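Local coordinates for ABC transporter substrate-binding protein (PDB 4I1D) that probably captures small solutes, perhaps polyamines such as putrescine or spermidine, in the periplasm for an ABC importer, and holds D-malate in this crystal, at residues A204-V209 / H264-P269; Y105-A110 / I227-S232; F221-G226 / P292-K297. All blocks are in the same frame, centred on the assembly; numbering follows the deposited sequence.

Contact 1 (A204-V209 / H264-P269); sequences AWNGRV and HIDYGP. With MLT (D-malate), chain U; SO4 (sulfate ion), chain J.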
ATOM      1  N   ALA A 204      25.487  -1.291 -27.343  1.00 41.00           N
ATOM      2  CA  ALA A 204      25.467  -2.708 -27.012  1.00 39.57           C
ATOM      3  C   ALA A 204      26.892  -3.178 -26.730  1.00 44.96           C
ATOM      4  O   ALA A 204      27.864  -2.574 -27.191  1.00 50.61           O
ATOM      5  CB  ALA A 204      24.858  -3.515 -28.189  1.00 39.72           C
ATOM      6  N   TRP A 205      27.012  -4.258 -25.973  1.00 44.92           N
ATOM      7  CA  TRP A 205      28.303  -4.870 -25.734  1.00 38.44           C
ATOM      8  C   TRP A 205      28.809  -5.518 -27.021  1.00 43.74           C
ATOM      9  O   TRP A 205      28.063  -6.219 -27.714  1.00 49.27           O
ATOM     10  CB  TRP A 205      28.193  -5.868 -24.575  1.00 40.67           C
ATOM     11  CG  TRP A 205      27.889  -5.172 -23.239  1.00 45.31           C
ATOM     12  CD1 TRP A 205      28.562  -4.108 -22.704  1.00 42.92           C
ATOM     13  CD2 TRP A 205      26.863  -5.507 -22.292  1.00 45.86           C
ATOM     14  NE1 TRP A 205      28.018  -3.758 -21.491  1.00 42.36           N
ATOM     15  CE2 TRP A 205      26.975  -4.598 -21.213  1.00 47.23           C
ATOM     16  CE3 TRP A 205      25.869  -6.493 -22.245  1.00 41.56           C
ATOM     17  CZ2 TRP A 205      26.124  -4.636 -20.109  1.00 44.17           C
ATOM     18  CZ3 TRP A 205      25.022  -6.532 -21.145  1.00 42.10           C
ATOM     19  CH2 TRP A 205      25.155  -5.608 -20.094  1.00 47.68           C
ATOM     20  N   ASN A 206      30.073  -5.282 -27.353  1.00 41.64           N
ATOM     21  CA  ASN A 206      30.575  -5.693 -28.657  1.00 47.08           C
ATOM     22  C   ASN A 206      30.419  -7.199 -28.888  1.00 50.66           C
ATOM     23  O   ASN A 206      30.208  -7.640 -30.014  1.00 48.11           O
ATOM     24  CB  ASN A 206      32.026  -5.267 -28.845  1.00 45.16           C
ATOM     25  CG  ASN A 206      32.979  -6.102 -28.020  1.00 47.85           C
ATOM     26  OD1 ASN A 206      33.135  -5.877 -26.825  1.00 51.58           O
ATOM     27  ND2 ASN A 206      33.611  -7.083 -28.653  1.00 47.34           N
ATOM     28  N   GLY A 207      30.501  -7.976 -27.813  1.00 52.67           N
ATOM     29  CA  GLY A 207      30.369  -9.425 -27.901  1.00 52.73           C
ATOM     30  C   GLY A 207      28.993  -9.899 -28.338  1.00 47.98           C
ATOM     31  O   GLY A 207      28.876 -10.902 -29.046  1.00 52.68           O
ATOM     32  N   ARG A 208      27.952  -9.176 -27.921  1.00 47.46           N
ATOM     33  CA  ARG A 208      26.579  -9.495 -28.308  1.00 46.76           C
ATOM     34  C   ARG A 208      26.341  -9.170 -29.777  1.00 48.49           C
ATOM     35  O   ARG A 208      25.629  -9.888 -30.473  1.00 53.50           O
ATOM     36  CB  ARG A 208      25.575  -8.735 -27.439  1.00 46.38           C
ATOM     37  CG  ARG A 208      25.329  -9.356 -26.056  1.00 45.48           C
ATOM     38  CD  ARG A 208      24.573 -10.684 -26.177  1.00 45.58           C
ATOM     39  NE  ARG A 208      24.288 -11.282 -24.877  1.00 52.15           N
ATOM     40  CZ  ARG A 208      23.653 -12.439 -24.719  1.00 53.99           C
ATOM     41  NH1 ARG A 208      23.231 -13.109 -25.785  1.00 53.32           N
ATOM     42  NH2 ARG A 208      23.436 -12.925 -23.503  1.00 53.48           N
ATOM     43  N   VAL A 209      26.947  -8.090 -30.253  1.00 42.59           N
ATOM     44  CA  VAL A 209      26.778  -7.707 -31.646  1.00 46.08           C
ATOM     45  C   VAL A 209      27.496  -8.663 -32.575  1.00 48.01           C
ATOM     46  O   VAL A 209      26.918  -9.139 -33.546  1.00 53.82           O
ATOM     47  CB  VAL A 209      27.316  -6.297 -31.924  1.00 48.67           C
ATOM     48  CG1 VAL A 209      27.079  -5.932 -33.390  1.00 45.25           C
ATOM     49  CG2 VAL A 209      26.660  -5.303 -31.000  1.00 49.43           C
ATOM     50  N   HIS A 264      38.249 -17.478 -28.798  1.00 57.66           N
ATOM     51  CA  HIS A 264      36.951 -18.112 -28.602  1.00 63.13           C
ATOM     52  C   HIS A 264      35.819 -17.113 -28.425  1.00 64.93           C
ATOM     53  O   HIS A 264      34.639 -17.467 -28.480  1.00 61.95           O
ATOM     54  CB  HIS A 264      37.021 -19.094 -27.429  1.00 56.97           C
ATOM     55  CG  HIS A 264      37.896 -20.280 -27.709  1.00 60.90           C
ATOM     56  ND1 HIS A 264      39.131 -20.452 -27.126  1.00 59.73           N
ATOM     57  CD2 HIS A 264      37.724 -21.330 -28.547  1.00 58.30           C
ATOM     58  CE1 HIS A 264      39.680 -21.567 -27.581  1.00 66.26           C
ATOM     59  NE2 HIS A 264      38.846 -22.119 -28.444  1.00 65.18           N
ATOM     60  N   ILE A 265      36.187 -15.856 -28.227  1.00 54.29           N
ATOM     61  CA  ILE A 265      35.201 -14.809 -28.045  1.00 47.38           C
ATOM     62  C   ILE A 265      35.852 -13.455 -28.280  1.00 50.81           C
ATOM     63  O   ILE A 265      37.054 -13.293 -28.083  1.00 51.34           O
ATOM     64  CB  ILE A 265      34.543 -14.891 -26.651  1.00 50.66           C
ATOM     65  CG1 ILE A 265      33.239 -14.087 -26.624  1.00 54.86           C
ATOM     66  CG2 ILE A 265      35.533 -14.474 -25.551  1.00 45.05           C
ATOM     67  CD1 ILE A 265      32.418 -14.312 -25.380  1.00 58.13           C
ATOM     68  N   ASP A 266      35.043 -12.500 -28.722  1.00 57.60           N
ATOM     69  CA  ASP A 266      35.511 -11.183 -29.137  1.00 55.55           C
ATOM     70  C   ASP A 266      35.839 -10.249 -27.959  1.00 54.96           C
ATOM     71  O   ASP A 266      35.433  -9.085 -27.946  1.00 54.79           O
ATOM     72  CB  ASP A 266      34.449 -10.539 -30.038  1.00 65.33           C
ATOM     73  CG  ASP A 266      34.971  -9.327 -30.776  1.00 84.94           C
ATOM     74  OD1 ASP A 266      36.177  -9.321 -31.112  1.00 91.63           O
ATOM     75  OD2 ASP A 266      34.179  -8.385 -31.019  1.00 87.97           O
ATOM     76  N   TYR A 267      36.562 -10.755 -26.966  1.00 50.42           N
ATOM     77  CA  TYR A 267      36.979  -9.918 -25.849  1.00 47.79           C
ATOM     78  C   TYR A 267      38.492  -9.889 -25.789  1.00 58.07           C
ATOM     79  O   TYR A 267      39.150 -10.793 -26.299  1.00 67.23           O
ATOM     80  CB  TYR A 267      36.373 -10.412 -24.535  1.00 42.45           C
ATOM     81  CG  TYR A 267      34.863 -10.287 -24.527  1.00 52.36           C
ATOM     82  CD1 TYR A 267      34.243  -9.183 -25.099  1.00 52.05           C
ATOM     83  CD2 TYR A 267      34.051 -11.279 -23.973  1.00 59.69           C
ATOM     84  CE1 TYR A 267      32.854  -9.056 -25.112  1.00 63.14           C
ATOM     85  CE2 TYR A 267      32.649 -11.159 -23.983  1.00 63.75           C
ATOM     86  CZ  TYR A 267      32.062 -10.041 -24.557  1.00 69.64           C
ATOM     87  OH  TYR A 267      30.686  -9.895 -24.577  1.00 81.90           O
ATOM     88  N   GLY A 268      39.042  -8.835 -25.197  1.00 55.86           N
ATOM     89  CA  GLY A 268      40.481  -8.663 -25.137  1.00 55.27           C
ATOM     90  C   GLY A 268      41.050  -9.285 -23.882  1.00 58.56           C
ATOM     91  O   GLY A 268      40.343  -9.414 -22.879  1.00 57.11           O
ATOM     92  N   PRO A 269      42.334  -9.674 -23.923  1.00 51.17           N
ATOM     93  CA  PRO A 269      42.954 -10.285 -22.742  1.00 56.80           C
ATOM     94  C   PRO A 269      43.218  -9.244 -21.649  1.00 53.46           C
ATOM     95  O   PRO A 269      43.728  -8.164 -21.953  1.00 52.34           O
ATOM     96  CB  PRO A 269      44.279 -10.847 -23.291  1.00 55.38           C
ATOM     97  CG  PRO A 269      44.629  -9.943 -24.428  1.00 51.50           C
ATOM     98  CD  PRO A 269      43.299  -9.455 -25.016  1.00 54.27           C
TER
HETATM   99  C1  MLT U 417      22.727  -9.185 -18.572  1.00 88.64           C
HETATM  100  O1  MLT U 417      22.495  -9.966 -17.624  1.00 94.54           O
HETATM  101  O2  MLT U 417      22.642  -7.952 -18.370  1.00 89.46           O
HETATM  102  C2  MLT U 417      23.122  -9.715 -19.924  1.00 76.95           C
HETATM  103  O3  MLT U 417      22.477 -10.931 -20.270  1.00 68.40           O
HETATM  104  C3  MLT U 417      24.616  -9.958 -19.921  1.00 85.01           C
HETATM  105  C4  MLT U 417      24.944 -10.710 -21.181  1.00 95.43           C
HETATM  106  O4  MLT U 417      24.913 -11.959 -21.184  1.00101.03           O
HETATM  107  O5  MLT U 417      25.240 -10.103 -22.237  1.00 92.84           O
HETATM  108  S   SO4 J 406      33.213 -13.817 -31.745  0.90125.75           S
HETATM  109  O1  SO4 J 406      34.200 -14.884 -31.596  0.90126.13           O
HETATM  110  O2  SO4 J 406      33.015 -13.150 -30.461  0.90124.65           O
HETATM  111  O3  SO4 J 406      33.700 -12.854 -32.731  0.90125.35           O
HETATM  112  O4  SO4 J 406      31.937 -14.375 -32.189  0.90123.04           O
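Asn-206 reaches Asp-266 through its amide nitrogen, giving one N-H to the backbone and one to the carboxylate. Its CG stands between backbone N and carbonyl carbon (chi1 73°), which brings the amide up to Asp-266. The bond from Asn-206 ND2 to Asp-266 O, a carbonyl presented by an inverse gamma turn, is 2.8 Å long and lies in the plane of both groups. Asp-266 OD2, also 2.8 Å from Asn-206 ND2, is met from above its carboxylate, whose plane stands 75° from the amide. Asn-206 OD1, which accepts from Ser-106 N, lies at the edge of the Tyr-267 ring, 3.6 Å from Tyr-267 CE1, with amide and ring almost perpendicular. The ring's hydroxyl end settles on the helix start, Tyr-267 OH lying 3.4 Å from Gly-207 CA; glycine suits the site because a CB here would collide with the hydroxyl. Arg-208 heads the other way, its guanidinium edge gripping a malate carboxylate through NE to O5 (3.0 Å) and NH2 to O4 (2.9 Å), while Trp-205 lies alongside the ligand. The chemistry divides: a neutral amide ties the segments together, whereas the arginine's charge is probably balanced by the ligand's carboxylate and, through NH1, Asp-37 of the second subunit.

Contact 2 (Y105-A110 / I227-S232); sequences YSSVLA and ILQSTS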
ATOM      1  N   TYR A 105      36.148  -5.652 -22.540  1.00 44.64           N
ATOM      2  CA  TYR A 105      35.012  -5.585 -23.457  1.00 42.08           C
ATOM      3  C   TYR A 105      34.627  -4.139 -23.692  1.00 47.43           C
ATOM      4  O   TYR A 105      35.029  -3.261 -22.931  1.00 45.53           O
ATOM      5  CB  TYR A 105      33.811  -6.340 -22.894  1.00 40.96           C
ATOM      6  CG  TYR A 105      33.285  -5.834 -21.563  1.00 47.28           C
ATOM      7  CD1 TYR A 105      32.122  -5.076 -21.489  1.00 48.14           C
ATOM      8  CD2 TYR A 105      33.935  -6.135 -20.382  1.00 42.93           C
ATOM      9  CE1 TYR A 105      31.623  -4.635 -20.260  1.00 45.95           C
ATOM     10  CE2 TYR A 105      33.452  -5.694 -19.158  1.00 44.06           C
ATOM     11  CZ  TYR A 105      32.297  -4.952 -19.101  1.00 43.51           C
ATOM     12  OH  TYR A 105      31.834  -4.533 -17.873  1.00 45.45           O
ATOM     13  N   SER A 106      33.833  -3.894 -24.730  1.00 51.81           N
ATOM     14  CA  SER A 106      33.411  -2.535 -25.048  1.00 51.98           C
ATOM     15  C   SER A 106      31.901  -2.400 -25.151  1.00 47.82           C
ATOM     16  O   SER A 106      31.212  -3.324 -25.593  1.00 41.08           O
ATOM     17  CB  SER A 106      34.047  -2.071 -26.357  1.00 51.60           C
ATOM     18  OG  SER A 106      35.459  -2.131 -26.285  1.00 55.13           O
ATOM     19  N   SER A 107      31.397  -1.241 -24.731  1.00 40.79           N
ATOM     20  CA  SER A 107      30.055  -0.817 -25.097  1.00 40.76           C
ATOM     21  C   SER A 107      30.224  -0.007 -26.369  1.00 45.60           C
ATOM     22  O   SER A 107      30.982   0.945 -26.387  1.00 50.37           O
ATOM     23  CB  SER A 107      29.431   0.046 -24.002  1.00 43.40           C
ATOM     24  OG  SER A 107      29.189  -0.725 -22.834  1.00 50.87           O
ATOM     25  N   VAL A 108      29.538  -0.398 -27.437  1.00 45.34           N
ATOM     26  CA  VAL A 108      29.749   0.229 -28.739  1.00 36.40           C
ATOM     27  C   VAL A 108      28.453   0.690 -29.407  1.00 46.43           C
ATOM     28  O   VAL A 108      27.357   0.222 -29.079  1.00 50.17           O
ATOM     29  CB  VAL A 108      30.519  -0.712 -29.715  1.00 49.16           C
ATOM     30  CG1 VAL A 108      31.951  -0.939 -29.238  1.00 45.15           C
ATOM     31  CG2 VAL A 108      29.786  -2.043 -29.873  1.00 40.95           C
ATOM     32  N   LEU A 109      28.594   1.629 -30.335  1.00 43.25           N
ATOM     33  CA  LEU A 109      27.525   1.983 -31.247  1.00 42.81           C
ATOM     34  C   LEU A 109      27.353   0.845 -32.263  1.00 47.10           C
ATOM     35  O   LEU A 109      28.214   0.621 -33.121  1.00 49.57           O
ATOM     36  CB  LEU A 109      27.870   3.299 -31.958  1.00 47.25           C
ATOM     37  CG  LEU A 109      26.897   3.842 -33.015  1.00 56.56           C
ATOM     38  CD1 LEU A 109      25.484   3.836 -32.488  1.00 56.43           C
ATOM     39  CD2 LEU A 109      27.286   5.255 -33.495  1.00 63.35           C
ATOM     40  N   ALA A 110      26.250   0.113 -32.137  1.00 44.60           N
ATOM     41  CA  ALA A 110      25.891  -0.936 -33.087  1.00 41.95           C
ATOM     42  C   ALA A 110      24.771  -0.415 -33.965  1.00 45.57           C
ATOM     43  O   ALA A 110      24.005   0.471 -33.557  1.00 48.86           O
ATOM     44  CB  ALA A 110      25.449  -2.225 -32.352  1.00 39.28           C
ATOM     45  N   ILE A 227      33.111   2.660 -25.351  1.00 45.20           N
ATOM     46  CA  ILE A 227      33.552   2.725 -23.965  1.00 44.05           C
ATOM     47  C   ILE A 227      34.265   1.414 -23.587  1.00 46.91           C
ATOM     48  O   ILE A 227      33.647   0.343 -23.514  1.00 43.07           O
ATOM     49  CB  ILE A 227      32.386   3.002 -23.001  1.00 47.08           C
ATOM     50  CG1 ILE A 227      31.703   4.329 -23.340  1.00 44.75           C
ATOM     51  CG2 ILE A 227      32.890   3.025 -21.571  1.00 50.76           C
ATOM     52  CD1 ILE A 227      30.747   4.233 -24.497  1.00 55.15           C
ATOM     53  N   LEU A 228      35.574   1.511 -23.369  1.00 47.27           N
ATOM     54  CA  LEU A 228      36.408   0.338 -23.108  1.00 44.60           C
ATOM     55  C   LEU A 228      36.386  -0.011 -21.623  1.00 45.65           C
ATOM     56  O   LEU A 228      36.734   0.816 -20.771  1.00 44.34           O
ATOM     57  CB  LEU A 228      37.842   0.584 -23.573  1.00 44.02           C
ATOM     58  CG  LEU A 228      38.815  -0.571 -23.348  1.00 44.88           C
ATOM     59  CD1 LEU A 228      38.271  -1.888 -23.938  1.00 41.85           C
ATOM     60  CD2 LEU A 228      40.154  -0.214 -23.945  1.00 43.21           C
ATOM     61  N   GLN A 229      35.973  -1.235 -21.323  1.00 38.21           N
ATOM     62  CA  GLN A 229      35.765  -1.659 -19.947  1.00 43.53           C
ATOM     63  C   GLN A 229      36.431  -3.002 -19.691  1.00 49.24           C
ATOM     64  O   GLN A 229      36.968  -3.613 -20.614  1.00 45.30           O
ATOM     65  CB  GLN A 229      34.269  -1.759 -19.670  1.00 43.11           C
ATOM     66  CG  GLN A 229      33.538  -0.434 -19.861  1.00 43.98           C
ATOM     67  CD  GLN A 229      32.055  -0.636 -20.138  1.00 48.36           C
ATOM     68  OE1 GLN A 229      31.576  -0.415 -21.260  1.00 50.70           O
ATOM     69  NE2 GLN A 229      31.326  -1.069 -19.123  1.00 36.44           N
ATOM     70  N   SER A 230      36.385  -3.466 -18.443  1.00 42.24           N
ATOM     71  CA  SER A 230      37.006  -4.739 -18.095  1.00 48.61           C
ATOM     72  C   SER A 230      36.364  -5.392 -16.879  1.00 44.61           C
ATOM     73  O   SER A 230      35.809  -4.712 -16.010  1.00 45.37           O
ATOM     74  CB  SER A 230      38.491  -4.524 -17.792  1.00 51.70           C
ATOM     75  OG  SER A 230      38.646  -3.832 -16.561  1.00 50.17           O
ATOM     76  N   THR A 231      36.462  -6.715 -16.805  1.00 44.96           N
ATOM     77  CA  THR A 231      36.224  -7.405 -15.538  1.00 47.66           C
ATOM     78  C   THR A 231      37.563  -7.826 -14.933  1.00 49.73           C
ATOM     79  O   THR A 231      38.592  -7.885 -15.629  1.00 41.00           O
ATOM     80  CB  THR A 231      35.309  -8.642 -15.689  1.00 48.04           C
ATOM     81  OG1 THR A 231      35.862  -9.527 -16.667  1.00 43.14           O
ATOM     82  CG2 THR A 231      33.888  -8.222 -16.116  1.00 44.44           C
ATOM     83  N   SER A 232      37.542  -8.096 -13.633  1.00 40.66           N
ATOM     84  CA  SER A 232      38.724  -8.542 -12.907  1.00 44.57           C
ATOM     85  C   SER A 232      38.378  -9.730 -11.996  1.00 50.23           C
ATOM     86  O   SER A 232      37.218  -9.921 -11.614  1.00 52.35           O
ATOM     87  CB  SER A 232      39.306  -7.395 -12.056  1.00 45.60           C
ATOM     88  OG  SER A 232      39.720  -6.311 -12.869  1.00 53.79           O
TER
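Four backbone hydrogen bonds hold Tyr-105 and Ser-107 to Gln-229 and Ile-227. The straightest runs from Ile-227 N to Ser-107 O, 2.9 Å with 164° at the hydrogen, and Ser-107 N returns a bond to Ile-227 O at 3.0 Å. In the second pair, Gln-229 N approaches Tyr-105 O almost end-on (2.8 Å), whereas Tyr-105 N sits well above the carbonyl plane of Gln-229 O, at 2.9 Å. Between them Ser-106 faces Leu-228 as a non-hydrogen-bonded pair, and Ser-106 CA makes a CA-H...O contact of 3.3 Å with Ile-227 O. This is a twisted antiparallel ladder joining strands 100-112 and 219-235, long central strands of a kind that in type II periplasmic binding proteins run between the lobes. On the face carrying Tyr-105, Ser-107, Ile-227 and Gln-229, the tyrosine ring leans across to the neighbouring strand. Its CG stands between backbone N and carbonyl carbon (chi1 60°), which lays the ring over Gln-229 CB in a CH-pi contact, 4.0 Å from CB to the ring centroid. Thr-231 N lies at the ring's edge, and Trp-205 packs edge-to-face with it. Replacing Tyr-105 with an alanine would probably uncover the Gln-229 methylene and take away one of the two rings that pack edge-to-face with the Trp-205 indole. On the face of Ser-106, small enough to sit beside a branched side chain, Leu-228 CD1 rests 3.7 Å from Ser-106 OG, a hydroxyl bonded to Gln-298.

Contact 3 (F221-G226 / P292-K297); sequences FTYNQG and PANAAK. With SO4 (sulfate ion), chain K.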
ATOM      1  N   PHE A 221      29.172  -2.761 -36.049  1.00 49.71           N
ATOM      2  CA  PHE A 221      29.456  -1.756 -35.034  1.00 48.90           C
ATOM      3  C   PHE A 221      30.804  -1.116 -35.283  1.00 52.72           C
ATOM      4  O   PHE A 221      31.593  -1.598 -36.092  1.00 52.40           O
ATOM      5  CB  PHE A 221      29.414  -2.363 -33.623  1.00 43.20           C
ATOM      6  CG  PHE A 221      30.625  -3.189 -33.268  1.00 52.25           C
ATOM      7  CD1 PHE A 221      30.647  -4.555 -33.509  1.00 59.93           C
ATOM      8  CD2 PHE A 221      31.734  -2.602 -32.675  1.00 52.32           C
ATOM      9  CE1 PHE A 221      31.761  -5.325 -33.169  1.00 59.74           C
ATOM     10  CE2 PHE A 221      32.853  -3.361 -32.335  1.00 55.21           C
ATOM     11  CZ  PHE A 221      32.865  -4.726 -32.582  1.00 58.23           C
ATOM     12  N   THR A 222      31.060  -0.020 -34.583  1.00 56.16           N
ATOM     13  CA  THR A 222      32.351   0.645 -34.659  1.00 57.71           C
ATOM     14  C   THR A 222      32.946   0.718 -33.268  1.00 55.81           C
ATOM     15  O   THR A 222      32.213   0.770 -32.278  1.00 51.68           O
ATOM     16  CB  THR A 222      32.220   2.080 -35.207  1.00 58.44           C
ATOM     17  OG1 THR A 222      33.513   2.698 -35.226  1.00 57.23           O
ATOM     18  CG2 THR A 222      31.299   2.903 -34.319  1.00 52.65           C
ATOM     19  N   TYR A 223      34.271   0.707 -33.182  1.00 56.29           N
ATOM     20  CA  TYR A 223      34.922   0.939 -31.900  1.00 52.19           C
ATOM     21  C   TYR A 223      35.070   2.446 -31.656  1.00 50.85           C
ATOM     22  O   TYR A 223      35.358   2.887 -30.539  1.00 48.47           O
ATOM     23  CB  TYR A 223      36.275   0.228 -31.814  1.00 53.11           C
ATOM     24  CG  TYR A 223      36.189  -1.248 -31.444  1.00 51.91           C
ATOM     25  CD1 TYR A 223      35.718  -1.649 -30.193  1.00 44.93           C
ATOM     26  CD2 TYR A 223      36.600  -2.230 -32.336  1.00 56.22           C
ATOM     27  CE1 TYR A 223      35.634  -2.989 -29.848  1.00 48.69           C
ATOM     28  CE2 TYR A 223      36.531  -3.582 -32.000  1.00 54.22           C
ATOM     29  CZ  TYR A 223      36.049  -3.953 -30.760  1.00 53.55           C
ATOM     30  OH  TYR A 223      35.988  -5.289 -30.438  1.00 56.26           O
ATOM     31  N   ASN A 224      34.860   3.241 -32.699  1.00 45.88           N
ATOM     32  CA  ASN A 224      34.995   4.688 -32.527  1.00 54.73           C
ATOM     33  C   ASN A 224      34.091   5.206 -31.410  1.00 50.76           C
ATOM     34  O   ASN A 224      32.881   4.992 -31.433  1.00 45.96           O
ATOM     35  CB  ASN A 224      34.719   5.442 -33.821  1.00 50.34           C
ATOM     36  CG  ASN A 224      35.168   6.886 -33.748  1.00 59.91           C
ATOM     37  OD1 ASN A 224      36.264   7.180 -33.264  1.00 67.84           O
ATOM     38  ND2 ASN A 224      34.320   7.799 -34.211  1.00 46.45           N
ATOM     39  N   GLN A 225      34.694   5.869 -30.430  1.00 50.59           N
ATOM     40  CA  GLN A 225      33.967   6.402 -29.277  1.00 47.49           C
ATOM     41  C   GLN A 225      33.321   5.310 -28.435  1.00 52.92           C
ATOM     42  O   GLN A 225      32.403   5.577 -27.655  1.00 57.38           O
ATOM     43  CB  GLN A 225      32.915   7.437 -29.696  1.00 45.47           C
ATOM     44  CG  GLN A 225      33.504   8.695 -30.335  1.00 54.01           C
ATOM     45  CD  GLN A 225      32.629   9.922 -30.131  1.00 53.88           C
ATOM     46  OE1 GLN A 225      31.399   9.828 -30.104  1.00 51.65           O
ATOM     47  NE2 GLN A 225      33.263  11.081 -29.960  1.00 57.54           N
ATOM     48  N   GLY A 226      33.797   4.079 -28.592  1.00 49.45           N
ATOM     49  CA  GLY A 226      33.338   2.997 -27.740  1.00 41.40           C
ATOM     50  C   GLY A 226      33.794   3.259 -26.320  1.00 46.65           C
ATOM     51  O   GLY A 226      34.738   4.016 -26.098  1.00 45.15           O
ATOM     52  N   PRO A 292      45.644  -2.141 -29.328  1.00 68.50           N
ATOM     53  CA  PRO A 292      46.081  -0.743 -29.239  1.00 66.16           C
ATOM     54  C   PRO A 292      45.338   0.227 -30.167  1.00 65.86           C
ATOM     55  O   PRO A 292      44.903   1.281 -29.694  1.00 62.50           O
ATOM     56  CB  PRO A 292      47.563  -0.830 -29.591  1.00 69.87           C
ATOM     57  CG  PRO A 292      47.965  -2.164 -29.013  1.00 65.99           C
ATOM     58  CD  PRO A 292      46.784  -3.075 -29.250  1.00 67.90           C
ATOM     59  N   ALA A 293      45.176  -0.115 -31.444  1.00 62.02           N
ATOM     60  CA  ALA A 293      44.536   0.804 -32.387  1.00 63.52           C
ATOM     61  C   ALA A 293      43.036   0.981 -32.125  1.00 66.51           C
ATOM     62  O   ALA A 293      42.483   2.055 -32.372  1.00 64.67           O
ATOM     63  CB  ALA A 293      44.794   0.383 -33.834  1.00 59.79           C
ATOM     64  N   ASN A 294      42.377  -0.064 -31.627  1.00 56.00           N
ATOM     65  CA  ASN A 294      40.966   0.065 -31.275  1.00 55.29           C
ATOM     66  C   ASN A 294      40.794   0.837 -29.983  1.00 56.98           C
ATOM     67  O   ASN A 294      39.875   1.642 -29.853  1.00 55.39           O
ATOM     68  CB  ASN A 294      40.281  -1.298 -31.171  1.00 54.39           C
ATOM     69  CG  ASN A 294      40.083  -1.945 -32.525  1.00 60.92           C
ATOM     70  OD1 ASN A 294      39.952  -1.253 -33.525  1.00 68.10           O
ATOM     71  ND2 ASN A 294      40.073  -3.274 -32.565  1.00 62.21           N
ATOM     72  N   ALA A 295      41.687   0.580 -29.034  1.00 62.07           N
ATOM     73  CA  ALA A 295      41.663   1.250 -27.739  1.00 60.09           C
ATOM     74  C   ALA A 295      41.821   2.759 -27.904  1.00 64.07           C
ATOM     75  O   ALA A 295      41.197   3.542 -27.178  1.00 60.45           O
ATOM     76  CB  ALA A 295      42.768   0.705 -26.845  1.00 53.56           C
ATOM     77  N   ALA A 296      42.655   3.159 -28.863  1.00 59.86           N
ATOM     78  CA  ALA A 296      42.934   4.570 -29.093  1.00 61.49           C
ATOM     79  C   ALA A 296      41.691   5.346 -29.522  1.00 60.38           C
ATOM     80  O   ALA A 296      41.625   6.550 -29.326  1.00 66.34           O
ATOM     81  CB  ALA A 296      44.068   4.743 -30.122  1.00 62.08           C
ATOM     82  N   LYS A 297      40.710   4.663 -30.110  1.00 59.58           N
ATOM     83  CA  LYS A 297      39.469   5.322 -30.542  1.00 56.72           C
ATOM     84  C   LYS A 297      38.455   5.423 -29.404  1.00 53.51           C
ATOM     85  O   LYS A 297      37.384   5.984 -29.586  1.00 52.72           O
ATOM     86  CB  LYS A 297      38.790   4.528 -31.667  1.00 57.67           C
ATOM     87  CG  LYS A 297      39.575   4.370 -32.958  1.00 66.45           C
ATOM     88  CD  LYS A 297      38.913   3.302 -33.824  1.00 66.60           C
ATOM     89  CE  LYS A 297      39.662   3.070 -35.124  1.00 72.64           C
ATOM     90  NZ  LYS A 297      38.816   3.430 -36.294  1.00 83.30           N
TER
HETATM   91  S   SO4 K 407      35.512   2.621 -37.925  1.00123.04           S
HETATM   92  O1  SO4 K 407      36.248   2.306 -39.146  1.00126.34           O
HETATM   93  O2  SO4 K 407      35.652   1.519 -36.965  1.00121.93           O
HETATM   94  O3  SO4 K 407      36.033   3.867 -37.353  1.00113.48           O
HETATM   95  O4  SO4 K 407      34.103   2.773 -38.274  1.00122.19           O
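Tyr-223 and Asn-294 meet flat group against flat group: the amide lies over the CD2 side of the ring, its plane tilted 30° from it, with Asn-294 CG 3.5 Å from Tyr-223 CD2. Asn-294 CG stands anti to its own carbonyl carbon (chi1 -72°), which carries the amide out from the helix across the phenol. Asparagine fits because it can lie along the ring while keeping its polar end occupied. A few residues on, Gln-225 N donates to Lys-297 O over 2.8 Å, the one hydrogen bond directly joining the two segments. Lys-297 extends its aliphatic stem past Asn-224, Asn-224 OD1 coming within 4.0 Å of Lys-297 CB while Asn-224 ND2 donates to Asn-122 O, and the lysine amine makes a weak bond to a sulfate that also lies against the Thr-222 hydroxyl. The chain from Tyr-223 to Gly-226 is a type II beta turn at the break in strand 219-235, closed by Gly-226 N to Tyr-223 O at 2.8 Å. Gln-225 takes the positive phi of 63° that the third position of such a turn requires. An ST turn overlaps its start, Thr-222 OG1 accepting from Asn-224 N at 2.9 Å. Behind the tyrosine, on the face opposite Asn-294, Phe-221 sets CE2 over the ring centre, so the phenol is held between the two. Farther out, Tyr-223 OH bonds to Gln-287 O, and Asn-294 ND2 to the carbonyls of Leu-288 and Ala-286, fixing both flat groups from the loop before helix 292-295.

Overall arrangement
Contact 2 lies between the others, its centre about 8 Å from that of contact 1 and about 10 Å from that of contact 3; contacts 1 and 3 are about 13 Å apart. Strand 100-112 is the common neighbour: Ala-204 O faces Val-108 N at 2.8 Å and Asn-206 N faces Ser-106 O at 2.9 Å, both probable hydrogen bonds, while Phe-221 packs on Val-108. Contacts 2 and 3 also share strand 219-235, and Phe-221 touches Val-209 of contact 1. Contact 1 supplies Trp-205 and Arg-208 to the malate pocket, which Thr-185, Ser-186 and Gly-187 complete; from Arg-208 the side chains of Tyr-105 and Tyr-223 are about 9 Å and 11 Å away.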